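Local coordinates for streptomycin 3''-adenylyltransferase (Enterococcus faecalis, PDB 6SXJ), which catalyses the ATP-dependent adenylylation of spectinomycin to 9-O-adenylylspectinomycin and so gives bacteria resistance to that antibiotic but not to streptomycin, at residues A[90-100]-A[153-164]; A[58-66]-A[118-126]. All blocks are in the same frame, centred on the assembly; numbering follows the deposited sequence.

Contact 1. Residues A[90-100]-A[153-164]; sequences IIQQEMVPWNH and LLPDIPFSDVRR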
loop_
_atom_site.group_PDB
_atom_site.type_symbol
_atom_site.label_atom_id
_atom_site.label_comp_id
_atom_site.label_asym_id
_atom_site.label_seq_id
_atom_site.Cartn_x
_atom_site.Cartn_y
_atom_site.Cartn_z
ATOM N N ILE A 90 -11.855 -5.299 -4.218
ATOM C CA ILE A 90 -13.047 -4.538 -3.882
ATOM C C ILE A 90 -14.204 -5.028 -4.740
ATOM O O ILE A 90 -14.014 -5.523 -5.860
ATOM C CB ILE A 90 -12.843 -3.020 -4.074
ATOM C CG1 ILE A 90 -12.283 -2.730 -5.473
ATOM C CG2 ILE A 90 -11.924 -2.464 -2.997
ATOM C CD1 ILE A 90 -12.296 -1.268 -5.834
ATOM N N ILE A 91 -15.410 -4.900 -4.190
ATOM C CA ILE A 91 -16.653 -5.144 -4.910
ATOM C C ILE A 91 -17.105 -3.821 -5.497
ATOM O O ILE A 91 -17.173 -2.814 -4.784
ATOM C CB ILE A 91 -17.730 -5.726 -3.978
ATOM C CG1 ILE A 91 -17.190 -6.957 -3.259
ATOM C CG2 ILE A 91 -18.985 -6.070 -4.766
ATOM C CD1 ILE A 91 -18.257 -7.819 -2.622
ATOM N N GLN A 92 -17.401 -3.806 -6.800
ATOM C CA GLN A 92 -17.734 -2.540 -7.442
ATOM C C GLN A 92 -18.919 -1.870 -6.754
ATOM O O GLN A 92 -18.896 -0.664 -6.490
ATOM C CB GLN A 92 -18.034 -2.752 -8.924
ATOM C CG GLN A 92 -18.078 -1.457 -9.711
ATOM C CD GLN A 92 -18.605 -1.651 -11.121
ATOM O OE1 GLN A 92 -18.652 -2.771 -11.632
ATOM N NE2 GLN A 92 -19.001 -0.556 -11.758
ATOM N N GLN A 93 -19.970 -2.643 -6.465
ATOM C CA GLN A 93 -21.208 -2.055 -5.961
ATOM C C GLN A 93 -21.037 -1.505 -4.550
ATOM O O GLN A 93 -21.765 -0.590 -4.151
ATOM C CB GLN A 93 -22.329 -3.093 -5.996
ATOM C CG GLN A 93 -22.078 -4.303 -5.101
ATOM C CD GLN A 93 -23.359 -5.001 -4.677
ATOM O OE1 GLN A 93 -24.458 -4.603 -5.069
ATOM N NE2 GLN A 93 -23.222 -6.048 -3.866
ATOM N N GLU A 94 -20.089 -2.045 -3.783
ATOM C CA GLU A 94 -19.865 -1.583 -2.420
ATOM C C GLU A 94 -19.229 -0.204 -2.364
ATOM O O GLU A 94 -19.154 0.381 -1.277
ATOM C CB GLU A 94 -18.990 -2.581 -1.666
ATOM C CG GLU A 94 -19.681 -3.904 -1.422
ATOM C CD GLU A 94 -18.954 -4.753 -0.426
ATOM O OE1 GLU A 94 -17.746 -4.494 -0.248
ATOM O OE2 GLU A 94 -19.587 -5.659 0.169
ATOM N N MET A 95 -18.777 0.328 -3.496
ATOM C CA MET A 95 -18.178 1.653 -3.506
ATOM C C MET A 95 -19.172 2.768 -3.813
ATOM O O MET A 95 -18.817 3.943 -3.692
ATOM C CB MET A 95 -17.037 1.716 -4.521
ATOM C CG MET A 95 -16.138 0.483 -4.596
ATOM S SD MET A 95 -15.581 -0.222 -3.028
ATOM C CE MET A 95 -14.625 1.133 -2.365
ATOM N N VAL A 96 -20.430 2.431 -4.098
ATOM C CA VAL A 96 -21.453 3.414 -4.440
ATOM C C VAL A 96 -22.591 3.263 -3.436
ATOM O O VAL A 96 -23.036 2.153 -3.177
ATOM C CB VAL A 96 -21.990 3.221 -5.869
ATOM C CG1 VAL A 96 -20.881 3.406 -6.901
ATOM C CG2 VAL A 96 -22.651 1.850 -6.021
ATOM N N PRO A 97 -23.081 4.368 -2.835
ATOM C CA PRO A 97 -22.505 5.719 -2.929
ATOM C C PRO A 97 -21.165 5.766 -2.199
ATOM O O PRO A 97 -20.981 5.014 -1.239
ATOM C CB PRO A 97 -23.555 6.609 -2.253
ATOM C CG PRO A 97 -24.311 5.693 -1.342
ATOM C CD PRO A 97 -24.280 4.325 -1.974
ATOM N N TRP A 98 -20.237 6.609 -2.644
ATOM C CA TRP A 98 -18.925 6.634 -2.012
ATOM C C TRP A 98 -19.061 6.946 -0.526
ATOM O O TRP A 98 -19.824 7.831 -0.126
ATOM C CB TRP A 98 -18.016 7.667 -2.672
ATOM C CG TRP A 98 -16.729 7.832 -1.918
ATOM C CD1 TRP A 98 -16.348 8.907 -1.171
ATOM C CD2 TRP A 98 -15.667 6.876 -1.813
ATOM N NE1 TRP A 98 -15.112 8.686 -0.617
ATOM C CE2 TRP A 98 -14.674 7.441 -0.992
ATOM C CE3 TRP A 98 -15.461 5.593 -2.332
ATOM C CZ2 TRP A 98 -13.482 6.778 -0.694
ATOM C CZ3 TRP A 98 -14.280 4.935 -2.029
ATOM C CH2 TRP A 98 -13.308 5.529 -1.216
ATOM N N ASN A 99 -18.322 6.206 0.297
ATOM C CA ASN A 99 -18.356 6.411 1.742
ATOM C C ASN A 99 -16.981 6.122 2.315
ATOM O O ASN A 99 -16.451 5.022 2.129
ATOM C CB ASN A 99 -19.404 5.513 2.406
ATOM C CG ASN A 99 -19.347 5.578 3.924
ATOM O OD1 ASN A 99 -18.640 4.799 4.568
ATOM N ND2 ASN A 99 -20.091 6.514 4.502
ATOM N N HIS A 100 -16.412 7.097 3.010
ATOM C CA HIS A 100 -15.155 6.873 3.713
ATOM C C HIS A 100 -15.434 6.489 5.164
ATOM O O HIS A 100 -16.206 7.180 5.843
ATOM C CB HIS A 100 -14.286 8.117 3.671
ATOM C CG HIS A 100 -13.024 7.991 4.462
ATOM N ND1 HIS A 100 -11.930 7.285 4.011
ATOM C CD2 HIS A 100 -12.686 8.469 5.681
ATOM C CE1 HIS A 100 -10.971 7.338 4.915
ATOM N NE2 HIS A 100 -11.403 8.053 5.939
ATOM N N LEU A 153 -15.144 2.209 -13.059
ATOM C CA LEU A 153 -15.694 1.309 -12.062
ATOM C C LEU A 153 -15.714 1.918 -10.668
ATOM O O LEU A 153 -16.152 1.252 -9.729
ATOM C CB LEU A 153 -14.892 0.007 -12.032
ATOM C CG LEU A 153 -14.597 -0.708 -13.348
ATOM C CD1 LEU A 153 -13.454 -1.688 -13.112
ATOM C CD2 LEU A 153 -15.817 -1.425 -13.882
ATOM N N LEU A 154 -15.260 3.164 -10.517
ATOM C CA LEU A 154 -15.148 3.817 -9.225
ATOM C C LEU A 154 -15.791 5.199 -9.276
ATOM O O LEU A 154 -15.573 5.946 -10.238
ATOM C CB LEU A 154 -13.679 3.965 -8.811
ATOM C CG LEU A 154 -12.927 2.743 -8.289
ATOM C CD1 LEU A 154 -11.464 3.129 -8.089
ATOM C CD2 LEU A 154 -13.532 2.226 -7.011
ATOM N N PRO A 155 -16.568 5.570 -8.258
ATOM C CA PRO A 155 -17.107 6.935 -8.211
ATOM C C PRO A 155 -16.003 7.955 -7.984
ATOM O O PRO A 155 -14.883 7.627 -7.588
ATOM C CB PRO A 155 -18.075 6.897 -7.023
ATOM C CG PRO A 155 -17.498 5.841 -6.106
ATOM C CD PRO A 155 -16.882 4.804 -7.033
ATOM N N ASP A 156 -16.335 9.217 -8.246
ATOM C CA ASP A 156 -15.438 10.300 -7.871
ATOM C C ASP A 156 -15.177 10.222 -6.374
ATOM O O ASP A 156 -16.107 10.046 -5.581
ATOM C CB ASP A 156 -16.042 11.651 -8.250
ATOM C CG ASP A 156 -16.254 11.793 -9.749
ATOM O OD1 ASP A 156 -15.821 10.892 -10.509
ATOM O OD2 ASP A 156 -16.851 12.807 -10.171
ATOM N N ILE A 157 -13.914 10.302 -5.986
ATOM C CA ILE A 157 -13.537 10.219 -4.577
ATOM C C ILE A 157 -13.109 11.619 -4.133
ATOM O O ILE A 157 -12.091 12.132 -4.621
ATOM C CB ILE A 157 -12.427 9.193 -4.338
ATOM C CG1 ILE A 157 -12.809 7.848 -4.953
ATOM C CG2 ILE A 157 -12.179 9.032 -2.838
ATOM C CD1 ILE A 157 -11.711 6.803 -4.873
ATOM N N PRO A 158 -13.841 12.267 -3.231
ATOM C CA PRO A 158 -13.449 13.617 -2.804
ATOM C C PRO A 158 -12.077 13.593 -2.149
ATOM O O PRO A 158 -11.790 12.744 -1.302
ATOM C CB PRO A 158 -14.546 14.011 -1.807
ATOM C CG PRO A 158 -15.053 12.706 -1.270
ATOM C CD PRO A 158 -14.958 11.735 -2.427
ATOM N N PHE A 159 -11.221 14.529 -2.556
ATOM C CA PHE A 159 -9.917 14.625 -1.922
ATOM C C PHE A 159 -10.033 14.914 -0.432
ATOM O O PHE A 159 -9.108 14.602 0.327
ATOM C CB PHE A 159 -9.081 15.703 -2.591
ATOM C CG PHE A 159 -7.701 15.821 -2.031
ATOM C CD1 PHE A 159 -7.403 16.799 -1.103
ATOM C CD2 PHE A 159 -6.700 14.954 -2.433
ATOM C CE1 PHE A 159 -6.130 16.915 -0.588
ATOM C CE2 PHE A 159 -5.423 15.065 -1.920
ATOM C CZ PHE A 159 -5.137 16.046 -0.996
ATOM N N SER A 160 -11.145 15.505 0.005
ATOM C CA SER A 160 -11.348 15.716 1.432
ATOM C C SER A 160 -11.317 14.391 2.183
ATOM O O SER A 160 -10.767 14.307 3.288
ATOM C CB SER A 160 -12.672 16.446 1.669
ATOM O OG SER A 160 -13.781 15.584 1.492
ATOM N N ASP A 161 -11.897 13.340 1.595
ATOM C CA ASP A 161 -11.837 12.024 2.221
ATOM C C ASP A 161 -10.414 11.486 2.235
ATOM O O ASP A 161 -10.035 10.762 3.161
ATOM C CB ASP A 161 -12.760 11.045 1.498
ATOM C CG ASP A 161 -14.197 11.171 1.936
ATOM O OD1 ASP A 161 -15.092 10.932 1.102
ATOM O OD2 ASP A 161 -14.436 11.502 3.114
ATOM N N VAL A 162 -9.610 11.831 1.228
ATOM C CA VAL A 162 -8.204 11.442 1.242
ATOM C C VAL A 162 -7.485 12.135 2.389
ATOM O O VAL A 162 -6.630 11.556 3.068
ATOM C CB VAL A 162 -7.551 11.762 -0.115
ATOM C CG1 VAL A 162 -6.052 11.614 -0.000
ATOM C CG2 VAL A 162 -8.117 10.846 -1.215
ATOM N N ARG A 163 -7.833 13.384 2.637
ATOM C CA ARG A 163 -7.271 14.070 3.786
ATOM C C ARG A 163 -7.689 13.405 5.092
ATOM O O ARG A 163 -6.864 13.121 5.968
ATOM C CB ARG A 163 -7.723 15.520 3.750
ATOM C CG ARG A 163 -7.212 16.335 2.555
ATOM C CD ARG A 163 -7.074 17.826 2.947
ATOM N NE ARG A 163 -6.305 18.552 1.950
ATOM C CZ ARG A 163 -6.481 19.828 1.663
ATOM N NH1 ARG A 163 -7.412 20.511 2.309
ATOM N NH2 ARG A 163 -5.756 20.400 0.712
ATOM N N ARG A 164 -8.980 13.229 5.280
ATOM C CA ARG A 164 -9.401 12.494 6.450
ATOM C C ARG A 164 -8.659 11.181 6.581
ATOM O O ARG A 164 -8.448 10.707 7.701
ATOM C CB ARG A 164 -10.889 12.218 6.363
ATOM C CG ARG A 164 -11.500 11.572 7.612
ATOM C CD ARG A 164 -12.910 12.133 7.960
ATOM N NE ARG A 164 -13.809 12.075 6.818
ATOM C CZ ARG A 164 -14.808 11.211 6.713
ATOM N NH1 ARG A 164 -15.042 10.351 7.693
ATOM N NH2 ARG A 164 -15.564 11.208 5.629
HETATM O O HOH W 1 -18.259 1.343 -8.104
#

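Contact 2. Residues A[58-66]-A[118-126]; sequences TDQSKEILI and QGYIPQKEL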
loop_
_atom_site.group_PDB
_atom_site.type_symbol
_atom_site.label_atom_id
_atom_site.label_comp_id
_atom_site.label_asym_id
_atom_site.label_seq_id
_atom_site.Cartn_x
_atom_site.Cartn_y
_atom_site.Cartn_z
ATOM N N THR A 58 -16.506 -16.379 -1.492
ATOM C CA THR A 58 -16.610 -17.373 -0.439
ATOM C C THR A 58 -15.307 -17.417 0.353
ATOM O O THR A 58 -14.254 -16.973 -0.108
ATOM C CB THR A 58 -16.914 -18.751 -1.028
ATOM O OG1 THR A 58 -15.832 -19.160 -1.874
ATOM C CG2 THR A 58 -18.204 -18.718 -1.840
ATOM N N ASP A 59 -15.386 -17.943 1.573
ATOM C CA ASP A 59 -14.170 -18.142 2.348
ATOM C C ASP A 59 -13.277 -19.205 1.732
ATOM O O ASP A 59 -12.087 -19.268 2.059
ATOM C CB ASP A 59 -14.521 -18.506 3.785
ATOM C CG ASP A 59 -14.841 -17.291 4.615
ATOM O OD1 ASP A 59 -14.166 -17.082 5.640
ATOM O OD2 ASP A 59 -15.754 -16.530 4.228
ATOM N N GLN A 60 -13.823 -20.040 0.847
ATOM C CA GLN A 60 -12.979 -20.944 0.075
ATOM C C GLN A 60 -12.115 -20.166 -0.908
ATOM O O GLN A 60 -10.892 -20.333 -0.940
ATOM C CB GLN A 60 -13.837 -21.964 -0.673
ATOM C CG GLN A 60 -14.356 -23.104 0.185
ATOM C CD GLN A 60 -15.105 -24.143 -0.630
ATOM O OE1 GLN A 60 -15.411 -23.924 -1.802
ATOM N NE2 GLN A 60 -15.401 -25.282 -0.014
ATOM N N SER A 61 -12.739 -19.298 -1.712
ATOM C CA SER A 61 -12.004 -18.571 -2.743
ATOM C C SER A 61 -10.864 -17.757 -2.144
ATOM O O SER A 61 -9.786 -17.654 -2.742
ATOM C CB SER A 61 -12.957 -17.662 -3.523
ATOM O OG SER A 61 -13.933 -18.423 -4.213
ATOM N N LYS A 62 -11.079 -17.175 -0.962
ATOM C CA LYS A 62 -10.022 -16.398 -0.327
ATOM C C LYS A 62 -8.867 -17.296 0.096
ATOM O O LYS A 62 -7.699 -16.931 -0.070
ATOM C CB LYS A 62 -10.574 -15.631 0.874
ATOM C CG LYS A 62 -11.720 -14.687 0.535
ATOM C CD LYS A 62 -12.378 -14.141 1.797
ATOM C CE LYS A 62 -13.502 -13.162 1.471
ATOM N NZ LYS A 62 -13.947 -12.401 2.679
ATOM N N GLU A 63 -9.170 -18.471 0.651
ATOM C CA GLU A 63 -8.108 -19.403 1.012
ATOM C C GLU A 63 -7.324 -19.841 -0.221
ATOM O O GLU A 63 -6.091 -19.940 -0.183
ATOM C CB GLU A 63 -8.703 -20.610 1.735
ATOM C CG GLU A 63 -7.680 -21.529 2.376
ATOM C CD GLU A 63 -8.328 -22.704 3.090
ATOM O OE1 GLU A 63 -9.340 -22.487 3.793
ATOM O OE2 GLU A 63 -7.828 -23.842 2.947
ATOM N N ILE A 64 -8.024 -20.103 -1.326
ATOM C CA ILE A 64 -7.343 -20.468 -2.566
ATOM C C ILE A 64 -6.381 -19.362 -2.978
ATOM O O ILE A 64 -5.198 -19.608 -3.237
ATOM C CB ILE A 64 -8.360 -20.751 -3.684
ATOM C CG1 ILE A 64 -9.364 -21.821 -3.262
ATOM C CG2 ILE A 64 -7.630 -21.173 -4.949
ATOM C CD1 ILE A 64 -10.510 -21.985 -4.253
ATOM N N LEU A 65 -6.883 -18.125 -3.046
ATOM C CA LEU A 65 -6.040 -16.995 -3.420
ATOM C C LEU A 65 -4.810 -16.924 -2.532
ATOM O O LEU A 65 -3.683 -16.769 -3.017
ATOM C CB LEU A 65 -6.835 -15.691 -3.331
ATOM C CG LEU A 65 -7.980 -15.516 -4.322
ATOM C CD1 LEU A 65 -8.553 -14.116 -4.201
ATOM C CD2 LEU A 65 -7.513 -15.781 -5.761
ATOM N N ILE A 66 -5.005 -17.035 -1.218
ATOM C CA ILE A 66 -3.856 -17.008 -0.323
ATOM C C ILE A 66 -2.916 -18.161 -0.648
ATOM O O ILE A 66 -1.690 -18.002 -0.666
ATOM C CB ILE A 66 -4.299 -17.059 1.149
ATOM C CG1 ILE A 66 -5.104 -15.817 1.531
ATOM C CG2 ILE A 66 -3.067 -17.205 2.027
ATOM C CD1 ILE A 66 -5.888 -15.986 2.828
ATOM N N GLN A 118 -1.940 -19.165 10.814
ATOM C CA GLN A 118 -2.842 -19.481 11.916
ATOM C C GLN A 118 -4.282 -19.686 11.458
ATOM O O GLN A 118 -5.187 -19.715 12.297
ATOM C CB GLN A 118 -2.810 -18.368 12.971
ATOM C CG GLN A 118 -1.567 -18.335 13.841
ATOM C CD GLN A 118 -1.734 -17.428 15.054
ATOM O OE1 GLN A 118 -0.988 -16.465 15.231
ATOM N NE2 GLN A 118 -2.722 -17.732 15.892
ATOM N N GLY A 119 -4.519 -19.816 10.160
ATOM C CA GLY A 119 -5.861 -19.944 9.639
ATOM C C GLY A 119 -6.577 -18.637 9.386
ATOM O O GLY A 119 -7.732 -18.658 8.939
ATOM N N TYR A 120 -5.937 -17.501 9.650
ATOM C CA TYR A 120 -6.618 -16.232 9.463
ATOM C C TYR A 120 -7.080 -16.090 8.020
ATOM O O TYR A 120 -6.374 -16.453 7.073
ATOM C CB TYR A 120 -5.714 -15.067 9.835
ATOM C CG TYR A 120 -6.323 -13.732 9.473
ATOM C CD1 TYR A 120 -7.365 -13.199 10.225
ATOM C CD2 TYR A 120 -5.867 -13.008 8.371
ATOM C CE1 TYR A 120 -7.934 -11.977 9.897
ATOM C CE2 TYR A 120 -6.427 -11.786 8.037
ATOM C CZ TYR A 120 -7.460 -11.274 8.810
ATOM O OH TYR A 120 -8.037 -10.063 8.495
ATOM N N ILE A 121 -8.272 -15.531 7.862
ATOM C CA ILE A 121 -8.959 -15.476 6.581
ATOM C C ILE A 121 -9.534 -14.071 6.442
ATOM O O ILE A 121 -10.460 -13.716 7.184
ATOM C CB ILE A 121 -10.041 -16.566 6.510
ATOM C CG1 ILE A 121 -10.797 -16.477 5.186
ATOM C CG2 ILE A 121 -10.962 -16.477 7.733
ATOM C CD1 ILE A 121 -10.105 -17.216 4.062
ATOM N N PRO A 122 -9.026 -13.235 5.535
ATOM C CA PRO A 122 -9.544 -11.864 5.446
ATOM C C PRO A 122 -11.056 -11.841 5.266
ATOM O O PRO A 122 -11.612 -12.508 4.390
ATOM C CB PRO A 122 -8.807 -11.284 4.228
ATOM C CG PRO A 122 -7.503 -12.037 4.205
ATOM C CD PRO A 122 -7.865 -13.444 4.641
ATOM N N GLN A 123 -11.727 -11.091 6.134
ATOM C CA GLN A 123 -13.163 -10.881 6.072
ATOM C C GLN A 123 -13.427 -9.454 5.617
ATOM O O GLN A 123 -12.549 -8.589 5.689
ATOM C CB GLN A 123 -13.819 -11.142 7.437
ATOM C CG GLN A 123 -13.838 -12.614 7.817
ATOM C CD GLN A 123 -14.406 -13.496 6.717
ATOM O OE1 GLN A 123 -15.380 -13.132 6.058
ATOM N NE2 GLN A 123 -13.790 -14.656 6.505
ATOM N N LYS A 124 -14.646 -9.214 5.140
ATOM C CA LYS A 124 -15.029 -7.863 4.755
ATOM C C LYS A 124 -14.714 -6.908 5.896
ATOM O O LYS A 124 -15.101 -7.144 7.042
ATOM C CB LYS A 124 -16.517 -7.802 4.406
ATOM C CG LYS A 124 -17.023 -6.390 4.111
ATOM C CD LYS A 124 -16.507 -5.852 2.779
ATOM C CE LYS A 124 -16.965 -6.679 1.584
ATOM N NZ LYS A 124 -18.316 -7.302 1.782
ATOM N N GLU A 125 -14.002 -5.830 5.585
ATOM C CA GLU A 125 -13.632 -4.866 6.609
ATOM C C GLU A 125 -13.624 -3.475 5.999
ATOM O O GLU A 125 -13.656 -3.303 4.777
ATOM C CB GLU A 125 -12.264 -5.192 7.223
ATOM C CG GLU A 125 -11.235 -5.656 6.212
ATOM C CD GLU A 125 -9.825 -5.706 6.777
ATOM O OE1 GLU A 125 -9.427 -4.743 7.472
ATOM O OE2 GLU A 125 -9.112 -6.705 6.512
ATOM N N LEU A 126 -13.576 -2.481 6.877
ATOM C CA LEU A 126 -13.469 -1.086 6.488
ATOM C C LEU A 126 -12.009 -0.686 6.621
ATOM O O LEU A 126 -11.361 -1.034 7.612
ATOM C CB LEU A 126 -14.360 -0.203 7.358
ATOM C CG LEU A 126 -15.860 -0.238 7.046
ATOM C CD1 LEU A 126 -16.183 0.656 5.852
ATOM C CD2 LEU A 126 -16.363 -1.647 6.790
#

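Contact 1. Residues A[90-100]-A[153-164]
From Gln92 to His100 the backbone runs beside Leu153 to Asp161 in the same direction, Gln92 CA 6.3 Å from Leu153 CA, with no direct main-chain hydrogen bond; a water takes that role at one end, donating to both Gln92 O and Leu153 O. This is where the nucleotidyltransferase sheet, at the end of strand 85-91, meets the connection into helix 159-173 of the C-terminal helical domain. Leu154 CD2 packs against both Ile90 CD1 and Met95 CG, and Pro155 turns its ring toward Met95 and Trp98, CG lying 3.3 Å from Met95 O. Trp98 dominates the middle. With CG anti to the backbone N (chi1 172°), its indole reaches across to Ile157, whose CG1 sits 4.2 Å from the centroid of the six-membered ring, almost on the normal: a CH-pi contact. Trp98 NE1 then donates to Asp161 OD1 over 2.8 Å; the acceptor lies near the indole plane, yet the N-H arrives from above the carboxylate plane and the bond is bent, at 136°. The other oxygen, OD2, pairs with Arg164 NH2 in a salt bridge whose hydrogen bond is weak; one carboxylate thus serves both indole and arginine. Beyond it, His100, hydrogen-bonded through ND1 to Thr131 OG1, turns its ring edge to the Arg164 guanidinium, the planes 82° apart, with His100 CD2 3.6 Å from Arg164 CZ.

Contact 2. Residues A[58-66]-A[118-126]
Lys62 and Asp59, on the first turns of helix 59-69, grip the loop 118-124 that leads from helix 113-117 to the edge strand 125-126 of the nucleotidyltransferase sheet. Lys62 NZ donates to Pro122 O over 2.9 Å, approaching well off the C=O direction and tilted from the carbonyl plane; its chain is extended beyond CG, which carries the ammonium across to the loop. One turn earlier, Asp59 OD1 accepts from Gln123 NE2 on the syn side at 2.6 Å, somewhat out of the carboxylate plane. Carboxylate and amide lie nearly coplanar, but the N-H...O angle is only 133°. Beside these bonds Ile121 packs against the helix: CG1 stands anti to the backbone N (chi1 178°), and the turn at chi2 brings CD1 within 3.6 Å of Lys62 CB and 3.5 Å of Asp59 O. Further along, the CD1 end of Ile66 abuts CD of the Pro122 ring at 3.7 Å, beside Phe106 and Tyr116. Behind the loop, Gly119, at positive phi, is the C' residue of the Schellman motif that ends helix 113-117, and Pro122 N lies over one face of the Tyr120 ring, offset toward its rim. A weak, long ion pair with Glu105 gives Lys62 a second partner. On the helix side Thr58 is the N-cap, its OG1 accepting from Ser61 N at 3.1 Å with an angle of 164°.

The centres of contacts 1 and 2 lie about 23 Å apart, and both reach the same mixed sheet: contact 1 through strand 85-91, contact 2 through the edge strand 125-126, with strand 103-108 between them. Along the chain their segments alternate, 58-66, 90-100, 118-126, 153-164, so each contact closes a loop that contains one segment of the other. They also touch directly, where Glu94 OE2 and Lys124 NZ form a salt bridge. Contact 2 fastens a helix and an edge-strand loop within the nucleotidyltransferase part, whereas contact 1 carries that part over to helix 159-173, joining the sheet to the C-terminal helices.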